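Local coordinates for uncharacterized conserved protein YiiM (Geobacillus stearothermophilus, PDB 5YHH), which is a MOSC-domain protein linked to hydroxylaminopurine resistance and probably acts as an oxidoreductase that uses a molybdenum cofactor, at residues I12-P17 with T34-P39; L98-V103 with S147-R152; D107-G112 with V168-G173; H182-E187 with E209-R214. All coordinates share one frame; numbering follows the deposited sequence.

Interaction 1 of 4, residues I12-P17 with T34-P39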
loop_
_atom_site.group_PDB
_atom_site.type_symbol
_atom_site.label_atom_id
_atom_site.label_comp_id
_atom_site.label_asym_id
_atom_site.label_seq_id
_atom_site.Cartn_x
_atom_site.Cartn_y
_atom_site.Cartn_z
ATOM N N ILE A 12 13.550 -3.093 -0.498
ATOM C CA ILE A 12 12.752 -4.125 0.113
ATOM C C ILE A 12 13.150 -4.062 1.566
ATOM O O ILE A 12 14.332 -4.142 1.883
ATOM C CB ILE A 12 13.066 -5.541 -0.428
ATOM C CG1 ILE A 12 12.838 -5.647 -1.948
ATOM C CG2 ILE A 12 12.260 -6.591 0.308
ATOM C CD1 ILE A 12 13.513 -6.960 -2.544
ATOM N N ASN A 13 12.162 -3.929 2.433
ATOM C CA ASN A 13 12.377 -3.733 3.845
ATOM C C ASN A 13 11.781 -4.889 4.626
ATOM O O ASN A 13 10.651 -5.257 4.370
ATOM C CB ASN A 13 11.741 -2.405 4.254
ATOM C CG ASN A 13 12.101 -1.274 3.284
ATOM O OD1 ASN A 13 13.277 -1.046 3.014
ATOM N ND2 ASN A 13 11.102 -0.593 2.736
ATOM N N VAL A 14 12.517 -5.416 5.594
ATOM C CA VAL A 14 12.054 -6.565 6.353
ATOM C C VAL A 14 12.014 -6.274 7.856
ATOM O O VAL A 14 12.942 -5.662 8.414
ATOM C CB VAL A 14 12.928 -7.800 6.050
ATOM C CG1 VAL A 14 12.618 -8.950 7.037
ATOM C CG2 VAL A 14 12.697 -8.250 4.612
ATOM N N GLY A 15 10.921 -6.681 8.498
ATOM C CA GLY A 15 10.758 -6.493 9.936
ATOM C C GLY A 15 10.884 -7.774 10.739
ATOM O O GLY A 15 11.005 -8.865 10.169
ATOM N N LYS A 16 10.867 -7.637 12.068
ATOM C CA LYS A 16 10.900 -8.791 12.987
ATOM C C LYS A 16 9.489 -9.186 13.418
ATOM O O LYS A 16 8.695 -8.320 13.764
ATOM C CB LYS A 16 11.723 -8.474 14.235
ATOM C CG LYS A 16 13.144 -8.029 13.938
ATOM C CD LYS A 16 14.102 -8.275 15.124
ATOM C CE LYS A 16 15.486 -7.687 14.845
ATOM N NZ LYS A 16 15.420 -6.188 14.713
ATOM N N PRO A 17 9.161 -10.492 13.380
ATOM C CA PRO A 17 7.917 -10.987 13.995
ATOM C C PRO A 17 7.810 -10.792 15.526
ATOM O O PRO A 17 8.829 -10.805 16.234
ATOM C CB PRO A 17 7.940 -12.487 13.659
ATOM C CG PRO A 17 8.648 -12.571 12.373
ATOM C CD PRO A 17 9.685 -11.456 12.386
ATOM N N THR A 34 13.654 -2.938 8.098
ATOM C CA THR A 34 14.992 -2.467 7.697
ATOM C C THR A 34 15.236 -2.877 6.247
ATOM O O THR A 34 14.942 -4.027 5.900
ATOM C CB THR A 34 16.070 -3.126 8.576
ATOM O OG1 THR A 34 15.657 -3.054 9.949
ATOM C CG2 THR A 34 17.434 -2.431 8.417
ATOM N N PRO A 35 15.771 -1.956 5.418
ATOM C CA PRO A 35 16.207 -2.282 4.052
ATOM C C PRO A 35 17.184 -3.460 4.040
ATOM O O PRO A 35 18.113 -3.469 4.847
ATOM C CB PRO A 35 16.932 -1.016 3.582
ATOM C CG PRO A 35 16.292 0.099 4.369
ATOM C CD PRO A 35 15.893 -0.508 5.714
ATOM N N VAL A 36 16.973 -4.433 3.156
ATOM C CA VAL A 36 17.917 -5.556 3.000
ATOM C C VAL A 36 18.598 -5.490 1.631
ATOM O O VAL A 36 18.094 -4.843 0.722
ATOM C CB VAL A 36 17.198 -6.912 3.178
ATOM C CG1 VAL A 36 16.557 -6.994 4.578
ATOM C CG2 VAL A 36 16.141 -7.105 2.069
ATOM N N ALA A 37 19.746 -6.156 1.495
ATOM C CA ALA A 37 20.552 -6.111 0.275
ATOM C C ALA A 37 20.625 -7.465 -0.376
ATOM O O ALA A 37 21.653 -7.811 -0.944
ATOM C CB ALA A 37 21.965 -5.653 0.593
ATOM N N HIS A 38 19.573 -8.265 -0.280
ATOM C CA HIS A 38 19.631 -9.616 -0.828
ATOM C C HIS A 38 18.263 -10.007 -1.375
ATOM O O HIS A 38 17.278 -9.317 -1.118
ATOM C CB HIS A 38 20.110 -10.605 0.243
ATOM C CG HIS A 38 19.327 -10.546 1.516
ATOM N ND1 HIS A 38 18.052 -11.063 1.631
ATOM C CD2 HIS A 38 19.641 -10.047 2.735
ATOM C CE1 HIS A 38 17.608 -10.868 2.861
ATOM N NE2 HIS A 38 18.552 -10.254 3.551
ATOM N N PRO A 39 18.199 -11.097 -2.152
ATOM C CA PRO A 39 16.906 -11.561 -2.656
ATOM C C PRO A 39 15.927 -11.976 -1.564
ATOM O O PRO A 39 16.328 -12.512 -0.542
ATOM C CB PRO A 39 17.281 -12.768 -3.528
ATOM C CG PRO A 39 18.640 -12.439 -4.003
ATOM C CD PRO A 39 19.314 -11.761 -2.842
HETATM O O HOH W 1 16.531 -2.797 -0.099
#
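Val14 and Ile12 meet Val36 across the antiparallel beta hairpin formed by strands 8-19 and 27-35, at the edge of the main mixed sheet. The pairing is set by three straight backbone bonds. Val14 and Thr34 form a hydrogen-bonded pair, with Val14 N to Thr34 O at 2.8 Å and Thr34 N to Val14 O also at 2.8 Å. The third, Val36 N to Ile12 O at 2.9 Å, carries the ladder one residue past Pro35, whose ring nitrogen has no hydrogen to give.

Val36 divides its two methyls between the strand's residues. Val36 CG1, turned anti to the carbonyl carbon (chi1 -59°), comes within 4.0 Å of Val14 CB, while Val36 CG2 lies 4.3 Å from Ile12 CB. Ile12 also packs on Ile159 of strand 157-159. A water accepts from Ile12 N and donates to Val36 O, bridging the two backbones beside the direct Val36 N to Ile12 O bond.

On the face bearing Asn13 and Pro35, a non-hydrogen-bonded pair, the amide of Asn13 is held by Ser11, Thr94 and the backbone of Glu91. Asn13 OD1 lies 3.5 Å from Pro35 CG.

Interaction 2 of 4, residues L98-V103 with S147-R152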
loop_
_atom_site.group_PDB
_atom_site.type_symbol
_atom_site.label_atom_id
_atom_site.label_comp_id
_atom_site.label_asym_id
_atom_site.label_seq_id
_atom_site.Cartn_x
_atom_site.Cartn_y
_atom_site.Cartn_z
ATOM N N LEU A 98 5.717 5.125 -9.065
ATOM C CA LEU A 98 4.316 4.691 -8.938
ATOM C C LEU A 98 3.691 5.386 -7.743
ATOM O O LEU A 98 3.982 5.024 -6.592
ATOM C CB LEU A 98 4.226 3.174 -8.768
ATOM C CG LEU A 98 4.620 2.308 -9.990
ATOM C CD1 LEU A 98 5.225 0.991 -9.571
ATOM C CD2 LEU A 98 3.430 2.049 -10.918
ATOM N N THR A 99 2.885 6.411 -8.021
ATOM C CA THR A 99 2.135 7.120 -6.991
ATOM C C THR A 99 0.631 6.753 -7.042
ATOM O O THR A 99 0.164 6.079 -7.976
ATOM C CB THR A 99 2.267 8.639 -7.141
ATOM O OG1 THR A 99 1.635 9.012 -8.360
ATOM C CG2 THR A 99 3.729 9.101 -7.127
ATOM N N GLU A 100 -0.120 7.217 -6.047
ATOM C CA GLU A 100 -1.545 6.880 -5.894
ATOM C C GLU A 100 -2.406 7.380 -7.070
ATOM O O GLU A 100 -3.480 6.851 -7.322
ATOM C CB GLU A 100 -2.088 7.450 -4.576
ATOM C CG GLU A 100 -1.432 6.867 -3.312
ATOM C CD GLU A 100 -0.104 7.565 -2.931
ATOM O OE1 GLU A 100 0.392 8.421 -3.726
ATOM O OE2 GLU A 100 0.460 7.239 -1.856
ATOM N N ASP A 101 -1.931 8.394 -7.796
ATOM C CA ASP A 101 -2.649 8.941 -8.954
ATOM C C ASP A 101 -2.507 8.057 -10.191
ATOM O O ASP A 101 -3.353 8.098 -11.071
ATOM C CB ASP A 101 -2.127 10.342 -9.341
ATOM C CG ASP A 101 -2.531 11.418 -8.365
ATOM O OD1 ASP A 101 -3.702 11.476 -7.919
ATOM O OD2 ASP A 101 -1.651 12.254 -8.079
ATOM N N ASP A 102 -1.427 7.282 -10.258
ATOM C CA ASP A 102 -1.090 6.485 -11.439
ATOM C C ASP A 102 -1.418 5.001 -11.254
ATOM O O ASP A 102 -1.513 4.288 -12.240
ATOM C CB ASP A 102 0.403 6.524 -11.704
ATOM C CG ASP A 102 0.938 7.931 -11.906
ATOM O OD1 ASP A 102 0.226 8.774 -12.535
ATOM O OD2 ASP A 102 2.075 8.171 -11.402
ATOM N N VAL A 103 -1.516 4.533 -10.016
ATOM C CA VAL A 103 -1.754 3.116 -9.748
ATOM C C VAL A 103 -3.259 2.900 -9.573
ATOM O O VAL A 103 -3.934 3.663 -8.860
ATOM C CB VAL A 103 -1.000 2.686 -8.488
ATOM C CG1 VAL A 103 -1.383 1.255 -8.058
ATOM C CG2 VAL A 103 0.487 2.825 -8.706
ATOM N N SER A 147 -0.655 7.923 0.927
ATOM C CA SER A 147 -0.956 6.770 1.771
ATOM C C SER A 147 -0.231 5.506 1.370
ATOM O O SER A 147 -0.044 4.593 2.197
ATOM C CB SER A 147 -2.468 6.473 1.685
ATOM O OG SER A 147 -2.838 6.052 0.362
ATOM N N GLY A 148 0.126 5.399 0.102
ATOM C CA GLY A 148 0.515 4.082 -0.435
ATOM C C GLY A 148 -0.662 3.104 -0.519
ATOM O O GLY A 148 -1.821 3.493 -0.438
ATOM N N PHE A 149 -0.358 1.826 -0.713
ATOM C CA PHE A 149 -1.376 0.837 -1.128
ATOM C C PHE A 149 -0.819 -0.573 -0.934
ATOM O O PHE A 149 0.396 -0.771 -0.754
ATOM C CB PHE A 149 -1.818 1.049 -2.592
ATOM C CG PHE A 149 -0.655 1.429 -3.535
ATOM C CD1 PHE A 149 0.174 0.466 -4.042
ATOM C CD2 PHE A 149 -0.374 2.743 -3.805
ATOM C CE1 PHE A 149 1.248 0.805 -4.872
ATOM C CE2 PHE A 149 0.718 3.102 -4.645
ATOM C CZ PHE A 149 1.515 2.122 -5.161
ATOM N N TYR A 150 -1.705 -1.556 -0.982
ATOM C CA TYR A 150 -1.281 -2.921 -0.827
ATOM C C TYR A 150 -1.402 -3.668 -2.153
ATOM O O TYR A 150 -2.245 -3.336 -2.984
ATOM C CB TYR A 150 -2.199 -3.632 0.169
ATOM C CG TYR A 150 -1.976 -3.298 1.603
ATOM C CD1 TYR A 150 -2.700 -2.280 2.216
ATOM C CD2 TYR A 150 -1.107 -4.054 2.379
ATOM C CE1 TYR A 150 -2.544 -2.005 3.561
ATOM C CE2 TYR A 150 -0.945 -3.789 3.727
ATOM C CZ TYR A 150 -1.639 -2.756 4.293
ATOM O OH TYR A 150 -1.468 -2.497 5.603
ATOM N N PHE A 151 -0.616 -4.737 -2.255
ATOM C CA PHE A 151 -0.769 -5.771 -3.273
ATOM C C PHE A 151 -1.093 -7.118 -2.636
ATOM O O PHE A 151 -0.593 -7.464 -1.552
ATOM C CB PHE A 151 0.557 -6.017 -4.007
ATOM C CG PHE A 151 1.122 -4.840 -4.741
ATOM C CD1 PHE A 151 0.746 -4.565 -6.046
ATOM C CD2 PHE A 151 2.114 -4.060 -4.157
ATOM C CE1 PHE A 151 1.323 -3.496 -6.746
ATOM C CE2 PHE A 151 2.692 -3.006 -4.846
ATOM C CZ PHE A 151 2.295 -2.718 -6.136
ATOM N N ARG A 152 -1.879 -7.906 -3.362
ATOM C CA ARG A 152 -1.967 -9.351 -3.158
ATOM C C ARG A 152 -0.976 -10.022 -4.115
ATOM O O ARG A 152 -0.583 -9.446 -5.146
ATOM C CB ARG A 152 -3.403 -9.851 -3.403
ATOM C CG ARG A 152 -3.919 -9.705 -4.846
ATOM C CD ARG A 152 -5.246 -10.485 -5.036
ATOM N NE ARG A 152 -6.289 -9.938 -4.157
ATOM C CZ ARG A 152 -7.017 -8.849 -4.408
ATOM N NH1 ARG A 152 -6.895 -8.195 -5.552
ATOM N NH2 ARG A 152 -7.913 -8.445 -3.527
#
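Phe149 and Val103 form the close-packed half of this contact, where the loop 98-103 lies against the start of strand 149-153. Val103 CG1 stands over the centre of the Phe149 ring, 4.2 Å from its centroid and 11° off the normal, a CH-pi contact. Val103 CG2, the other branch, reaches toward the rim, 3.8 Å from Phe149 CZ. The Phe149 ring owes its place to a chi1 of 39°, which puts CG between the backbone N and the carbonyl carbon and directs the ring at the loop. Around the ring edge, near its plane, lie Leu98 O at 4.1 Å from Phe149 CZ and Glu100 CG at 4.3 Å from Phe149 CD2.

Glu100 supplies the polar link. Its chain bends at chi2 (84°), bringing the carboxylate back to the turn before the strand, where the anti lone pair of Glu100 OE2 accepts from Gly148 N at 2.7 Å. The second oxygen, OE1, is hydrogen-bonded to His72, so both ends of this buried carboxylate have a partner.

The contact with segment 147-152 ends at the outer bend of the loop, where Asp101 and Asp102 are exposed; there the loop is closed on itself by Asp102 N to Thr99 O, 3.0 Å, and by a weak bond from Thr99 OG1 to Asp102 OD2.

Both segments belong to the MOSC domain. Strand 65-69 flanks Phe149 through Ala67, strand 114-121 meets Val103 through Val118, and helix 177-185 brings Ile177 against Glu100 and Phe149.

Interaction 3 of 4, residues D107-G112 with V168-G173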
loop_
_atom_site.group_PDB
_atom_site.type_symbol
_atom_site.label_atom_id
_atom_site.label_comp_id
_atom_site.label_asym_id
_atom_site.label_seq_id
_atom_site.Cartn_x
_atom_site.Cartn_y
_atom_site.Cartn_z
ATOM N N ASP A 107 -4.620 -3.358 -10.975
ATOM C CA ASP A 107 -3.396 -3.381 -11.781
ATOM C C ASP A 107 -2.610 -4.618 -11.393
ATOM O O ASP A 107 -2.453 -4.920 -10.206
ATOM C CB ASP A 107 -2.464 -2.196 -11.492
ATOM C CG ASP A 107 -2.902 -0.864 -12.116
ATOM O OD1 ASP A 107 -3.878 -0.779 -12.879
ATOM O OD2 ASP A 107 -2.222 0.150 -11.801
ATOM N N ILE A 108 -2.093 -5.314 -12.401
ATOM C CA ILE A 108 -1.193 -6.434 -12.199
ATOM C C ILE A 108 0.207 -6.061 -12.659
ATOM O O ILE A 108 0.398 -5.561 -13.797
ATOM C CB ILE A 108 -1.710 -7.686 -12.950
ATOM C CG1 ILE A 108 -3.107 -8.030 -12.437
ATOM C CG2 ILE A 108 -0.740 -8.855 -12.767
ATOM C CD1 ILE A 108 -3.808 -9.237 -13.128
ATOM N N TYR A 109 1.191 -6.315 -11.798
ATOM C CA TYR A 109 2.599 -5.991 -12.105
ATOM C C TYR A 109 3.447 -7.259 -11.998
ATOM O O TYR A 109 3.186 -8.124 -11.148
ATOM C CB TYR A 109 3.179 -4.968 -11.131
ATOM C CG TYR A 109 2.503 -3.615 -11.212
ATOM C CD1 TYR A 109 1.341 -3.370 -10.525
ATOM C CD2 TYR A 109 3.043 -2.583 -11.997
ATOM C CE1 TYR A 109 0.714 -2.114 -10.583
ATOM C CE2 TYR A 109 2.411 -1.335 -12.092
ATOM C CZ TYR A 109 1.236 -1.114 -11.382
ATOM O OH TYR A 109 0.574 0.100 -11.450
ATOM N N VAL A 110 4.447 -7.368 -12.867
ATOM C CA VAL A 110 5.496 -8.365 -12.688
ATOM C C VAL A 110 6.571 -7.693 -11.837
ATOM O O VAL A 110 6.956 -6.547 -12.086
ATOM C CB VAL A 110 6.109 -8.858 -14.013
ATOM C CG1 VAL A 110 7.283 -9.790 -13.736
ATOM C CG2 VAL A 110 5.102 -9.638 -14.831
ATOM N N ALA A 111 7.042 -8.397 -10.824
ATOM C CA ALA A 111 8.144 -7.944 -10.002
ATOM C C ALA A 111 9.057 -9.107 -9.761
ATOM O O ALA A 111 8.669 -10.055 -9.089
ATOM C CB ALA A 111 7.617 -7.407 -8.655
ATOM N N GLY A 112 10.265 -9.077 -10.323
ATOM C CA GLY A 112 11.130 -10.258 -10.251
ATOM C C GLY A 112 10.460 -11.432 -10.941
ATOM O O GLY A 112 9.920 -11.265 -12.030
ATOM N N VAL A 168 1.557 -5.235 -16.316
ATOM C CA VAL A 168 1.153 -6.163 -17.356
ATOM C C VAL A 168 -0.340 -6.122 -17.633
ATOM O O VAL A 168 -0.764 -6.531 -18.703
ATOM C CB VAL A 168 1.638 -7.628 -17.076
ATOM C CG1 VAL A 168 3.171 -7.712 -17.308
ATOM C CG2 VAL A 168 1.272 -8.082 -15.683
ATOM N N GLU A 169 -1.144 -5.638 -16.700
ATOM C CA GLU A 169 -2.561 -5.390 -16.972
ATOM C C GLU A 169 -3.122 -4.230 -16.140
ATOM O O GLU A 169 -2.995 -4.229 -14.925
ATOM C CB GLU A 169 -3.378 -6.661 -16.734
ATOM C CG GLU A 169 -4.863 -6.488 -17.033
ATOM C CD GLU A 169 -5.648 -7.790 -16.955
ATOM O OE1 GLU A 169 -5.829 -8.323 -15.839
ATOM O OE2 GLU A 169 -6.093 -8.253 -18.018
ATOM N N ARG A 170 -3.710 -3.240 -16.810
ATOM C CA ARG A 170 -4.369 -2.128 -16.139
ATOM C C ARG A 170 -5.660 -2.604 -15.485
ATOM O O ARG A 170 -6.487 -3.233 -16.132
ATOM C CB ARG A 170 -4.670 -0.988 -17.128
ATOM C CG ARG A 170 -5.433 0.225 -16.533
ATOM C CD ARG A 170 -4.639 0.958 -15.474
ATOM N NE ARG A 170 -3.586 1.770 -16.051
ATOM C CZ ARG A 170 -2.524 2.245 -15.395
ATOM N NH1 ARG A 170 -2.312 2.020 -14.090
ATOM N NH2 ARG A 170 -1.650 2.965 -16.075
ATOM N N GLY A 171 -5.821 -2.318 -14.198
ATOM C CA GLY A 171 -7.041 -2.683 -13.476
ATOM C C GLY A 171 -8.248 -2.194 -14.243
ATOM O O GLY A 171 -8.244 -1.095 -14.776
ATOM N N VAL A 172 -9.265 -3.036 -14.338
ATOM C CA VAL A 172 -10.464 -2.716 -15.086
ATOM C C VAL A 172 -11.148 -1.533 -14.455
ATOM O O VAL A 172 -11.223 -1.433 -13.222
ATOM C CB VAL A 172 -11.432 -3.901 -15.125
ATOM C CG1 VAL A 172 -12.722 -3.480 -15.795
ATOM C CG2 VAL A 172 -10.785 -5.067 -15.862
ATOM N N GLY A 173 -11.603 -0.611 -15.306
ATOM C CA GLY A 173 -12.171 0.659 -14.860
ATOM C C GLY A 173 -11.132 1.746 -14.574
ATOM O O GLY A 173 -11.491 2.913 -14.453
#
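Asp107 and Arg170 form a salt bridge, with Asp107 OD2 3.0 Å from Arg170 NH1, near the guanidinium plane and at its edge. The two flat groups are turned 52° apart, so the bridge is not a coplanar, two-pronged one; the second link, from NH1 to OD1, is weak. Asp107 OD1 instead accepts from Gly171 N on its anti lone pair, at 2.8 Å and with a nearly straight angle of 172°. Bends at chi2 and chi3 fold the Arg170 chain back alongside the aspartate. Cys104 N donates to OD2 as well, and the carboxylate thus ties together the loop before strand 108-111 and the turn after strand 165-169.

Beside this cluster the two strands run antiparallel, and strand 165-169 is the outermost on this side of the mixed sheet. Their pairing contains a classic beta bulge: Val168 and Glu169 both face Ile108, whose carbonyl oxygen accepts from Val168 N at 2.8 Å and from Glu169 N at 3.3 Å. Ile108 N returns a bond to Glu169 O at 2.9 Å.

The side chains pack outward from the bulge. Ile108 and Val168 cross at about a right angle, their CG2 methyls 3.6 Å apart, and Val168 CG1 touches Val110 CG2 at 3.7 Å. Leu115 of strand 114-121 packs against all three. Farther out, the extended Glu169 chain runs beside Ile108, bringing OE1 near CD1.

Interaction 4 of 4, residues H182-E187 with E209-R214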
loop_
_atom_site.group_PDB
_atom_site.type_symbol
_atom_site.label_atom_id
_atom_site.label_comp_id
_atom_site.label_asym_id
_atom_site.label_seq_id
_atom_site.Cartn_x
_atom_site.Cartn_y
_atom_site.Cartn_z
ATOM N N HIS A 182 -10.250 9.154 -2.102
ATOM C CA HIS A 182 -11.057 10.343 -2.118
ATOM C C HIS A 182 -12.528 10.016 -1.820
ATOM O O HIS A 182 -13.142 10.708 -1.011
ATOM C CB HIS A 182 -10.893 11.114 -3.427
ATOM C CG HIS A 182 -11.784 12.301 -3.507
ATOM N ND1 HIS A 182 -11.481 13.488 -2.883
ATOM C CD2 HIS A 182 -13.004 12.463 -4.071
ATOM C CE1 HIS A 182 -12.464 14.349 -3.090
ATOM N NE2 HIS A 182 -13.400 13.749 -3.808
ATOM N N ILE A 183 -13.070 8.973 -2.458
ATOM C CA ILE A 183 -14.449 8.513 -2.212
ATOM C C ILE A 183 -14.630 8.072 -0.765
ATOM O O ILE A 183 -15.575 8.452 -0.106
ATOM C CB ILE A 183 -14.854 7.314 -3.132
ATOM C CG1 ILE A 183 -14.736 7.681 -4.619
ATOM C CG2 ILE A 183 -16.301 6.854 -2.843
ATOM C CD1 ILE A 183 -15.557 8.877 -5.023
ATOM N N TYR A 184 -13.685 7.278 -0.288
ATOM C CA TYR A 184 -13.711 6.687 1.049
ATOM C C TYR A 184 -13.637 7.743 2.170
ATOM O O TYR A 184 -14.356 7.653 3.160
ATOM C CB TYR A 184 -12.535 5.693 1.155
ATOM C CG TYR A 184 -12.459 4.886 2.433
ATOM C CD1 TYR A 184 -12.975 3.599 2.484
ATOM C CD2 TYR A 184 -11.862 5.404 3.587
ATOM C CE1 TYR A 184 -12.905 2.835 3.645
ATOM C CE2 TYR A 184 -11.808 4.655 4.770
ATOM C CZ TYR A 184 -12.323 3.367 4.775
ATOM O OH TYR A 184 -12.270 2.603 5.908
ATOM N N TYR A 185 -12.758 8.724 2.020
ATOM C CA TYR A 185 -12.582 9.744 3.057
ATOM C C TYR A 185 -13.475 10.976 2.900
ATOM O O TYR A 185 -13.785 11.649 3.899
ATOM C CB TYR A 185 -11.111 10.157 3.152
ATOM C CG TYR A 185 -10.245 9.052 3.700
ATOM C CD1 TYR A 185 -10.334 8.671 5.029
ATOM C CD2 TYR A 185 -9.362 8.376 2.889
ATOM C CE1 TYR A 185 -9.556 7.655 5.530
ATOM C CE2 TYR A 185 -8.592 7.363 3.376
ATOM C CZ TYR A 185 -8.684 7.002 4.692
ATOM O OH TYR A 185 -7.920 5.958 5.166
ATOM N N HIS A 186 -13.917 11.287 1.682
ATOM C CA HIS A 186 -14.641 12.563 1.472
ATOM C C HIS A 186 -16.057 12.442 0.903
ATOM O O HIS A 186 -16.932 13.212 1.289
ATOM C CB HIS A 186 -13.755 13.519 0.676
ATOM C CG HIS A 186 -12.390 13.682 1.278
ATOM N ND1 HIS A 186 -12.189 14.239 2.527
ATOM C CD2 HIS A 186 -11.165 13.336 0.825
ATOM C CE1 HIS A 186 -10.899 14.238 2.809
ATOM N NE2 HIS A 186 -10.254 13.692 1.793
ATOM N N GLU A 187 -16.303 11.467 0.030
ATOM C CA GLU A 187 -17.626 11.303 -0.591
ATOM C C GLU A 187 -18.391 10.105 -0.029
ATOM O O GLU A 187 -18.874 9.249 -0.778
ATOM C CB GLU A 187 -17.495 11.210 -2.112
ATOM C CG GLU A 187 -16.788 12.418 -2.735
ATOM C CD GLU A 187 -16.993 12.516 -4.238
ATOM O OE1 GLU A 187 -18.137 12.312 -4.692
ATOM O OE2 GLU A 187 -16.014 12.801 -4.967
ATOM N N GLU A 209 -16.753 -4.659 2.041
ATOM C CA GLU A 209 -17.719 -4.726 3.143
ATOM C C GLU A 209 -18.071 -3.324 3.638
ATOM O O GLU A 209 -19.244 -2.975 3.754
ATOM C CB GLU A 209 -17.179 -5.593 4.292
ATOM C CG GLU A 209 -17.114 -7.078 3.931
ATOM C CD GLU A 209 -16.562 -7.956 5.045
ATOM O OE1 GLU A 209 -16.615 -7.543 6.238
ATOM O OE2 GLU A 209 -16.100 -9.078 4.715
ATOM N N THR A 210 -17.045 -2.512 3.880
ATOM C CA THR A 210 -17.234 -1.143 4.339
ATOM C C THR A 210 -18.104 -0.313 3.387
ATOM O O THR A 210 -18.968 0.444 3.840
ATOM C CB THR A 210 -15.875 -0.463 4.574
ATOM O OG1 THR A 210 -15.180 -1.187 5.595
ATOM C CG2 THR A 210 -16.045 0.992 5.002
ATOM N N PHE A 211 -17.884 -0.462 2.081
ATOM C CA PHE A 211 -18.684 0.245 1.079
ATOM C C PHE A 211 -20.115 -0.323 1.011
ATOM O O PHE A 211 -21.050 0.380 0.606
ATOM C CB PHE A 211 -18.041 0.164 -0.313
ATOM C CG PHE A 211 -16.841 1.079 -0.518
ATOM C CD1 PHE A 211 -16.888 2.415 -0.188
ATOM C CD2 PHE A 211 -15.678 0.590 -1.101
ATOM C CE1 PHE A 211 -15.794 3.226 -0.411
ATOM C CE2 PHE A 211 -14.588 1.410 -1.328
ATOM C CZ PHE A 211 -14.648 2.713 -0.986
ATOM N N GLN A 212 -20.274 -1.595 1.391
ATOM C CA GLN A 212 -21.595 -2.235 1.500
ATOM C C GLN A 212 -22.346 -1.957 2.823
ATOM O O GLN A 212 -23.587 -1.939 2.831
ATOM C CB GLN A 212 -21.460 -3.741 1.274
ATOM C CG GLN A 212 -21.084 -4.106 -0.165
ATOM C CD GLN A 212 -20.913 -5.612 -0.369
ATOM O OE1 GLN A 212 -20.735 -6.371 0.591
ATOM N NE2 GLN A 212 -20.974 -6.047 -1.625
ATOM N N LYS A 213 -21.624 -1.747 3.931
ATOM C CA LYS A 213 -22.253 -1.275 5.185
ATOM C C LYS A 213 -22.723 0.163 4.951
ATOM O O LYS A 213 -23.900 0.449 5.097
ATOM C CB LYS A 213 -21.331 -1.302 6.418
ATOM C CG LYS A 213 -20.437 -2.517 6.637
ATOM C CD LYS A 213 -21.195 -3.820 6.863
ATOM C CE LYS A 213 -20.331 -4.829 7.642
ATOM N NZ LYS A 213 -20.482 -6.225 7.154
ATOM N N ARG A 214 -21.813 1.069 4.572
ATOM C CA ARG A 214 -22.255 2.334 3.961
ATOM C C ARG A 214 -23.026 1.863 2.740
ATOM O O ARG A 214 -22.754 0.769 2.271
ATOM C CB ARG A 214 -21.093 3.200 3.494
ATOM C CG ARG A 214 -20.067 3.550 4.538
ATOM C CD ARG A 214 -18.883 4.249 3.870
ATOM N NE ARG A 214 -17.738 4.358 4.755
ATOM C CZ ARG A 214 -16.623 5.027 4.459
ATOM N NH1 ARG A 214 -16.497 5.666 3.299
ATOM N NH2 ARG A 214 -15.622 5.055 5.335
HETATM O O HOH W 2 -17.417 6.363 0.841
#
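Tyr184 is gripped from two directions by Arg214 and Phe211, where helix 177-185 meets the end of helix 205-213 in the YiiM-like three-helix domain. A chi1 of -175°, which sets CG opposite the backbone N, sends the tyrosine ring toward helix 205-213. Arg214, extended from CG to NE, holds its guanidinium, tilted by 41°, over one ring face: Arg214 CZ lies 4.4 Å from the Tyr184 ring centroid, a cation-pi contact. NH2 is the atom over the ring centre.

The edge of Tyr184 turns toward the face of Phe211 in an offset edge-to-face pair, with Tyr184 CD1 4.0 Å from Phe211 CZ. Phe211 CG is anti to its own carbonyl carbon (chi1 -76°), which brings the ring against Tyr184 CD1. Thr210 adds its CG2 methyl, 3.9 Å from Tyr184 CE1. Trp207 also stacks on the tyrosine, while Phe211 packs on Met194 and Ile197 of helix 191-199.

Arg214 NH1 donates to Tyr184 O at 2.9 Å, in the carbonyl plane and on a lone pair. A water bridges NH1 to Ile183 O. One arginine therefore serves both the ring and the backbone of Tyr184, and its positive charge probably interacts favourably with the carbonyls at this helix's C-terminal end.

In the fold
Interactions 1, 2 and 3 all reach the one mixed sheet: the hairpin of interaction 1 and the pairing of interaction 3 lie at its two outer edges, their centres 24 Å apart, and interaction 2 lies between, its centre about 6 Å from the chain centre. Interactions 2 and 3 touch: Tyr109 OH lies 3.5 Å from Leu98 CD2, and the Tyr109 ring meets Phe151. Interaction 4 stands apart in the helical domain, its centre 33 Å from that of interaction 1, with the chain centre between. Helix 177-185, which carries half of interaction 4, follows strand 165-169 of interaction 3, and the nearest atoms of interactions 2 and 4 are about 6 Å apart.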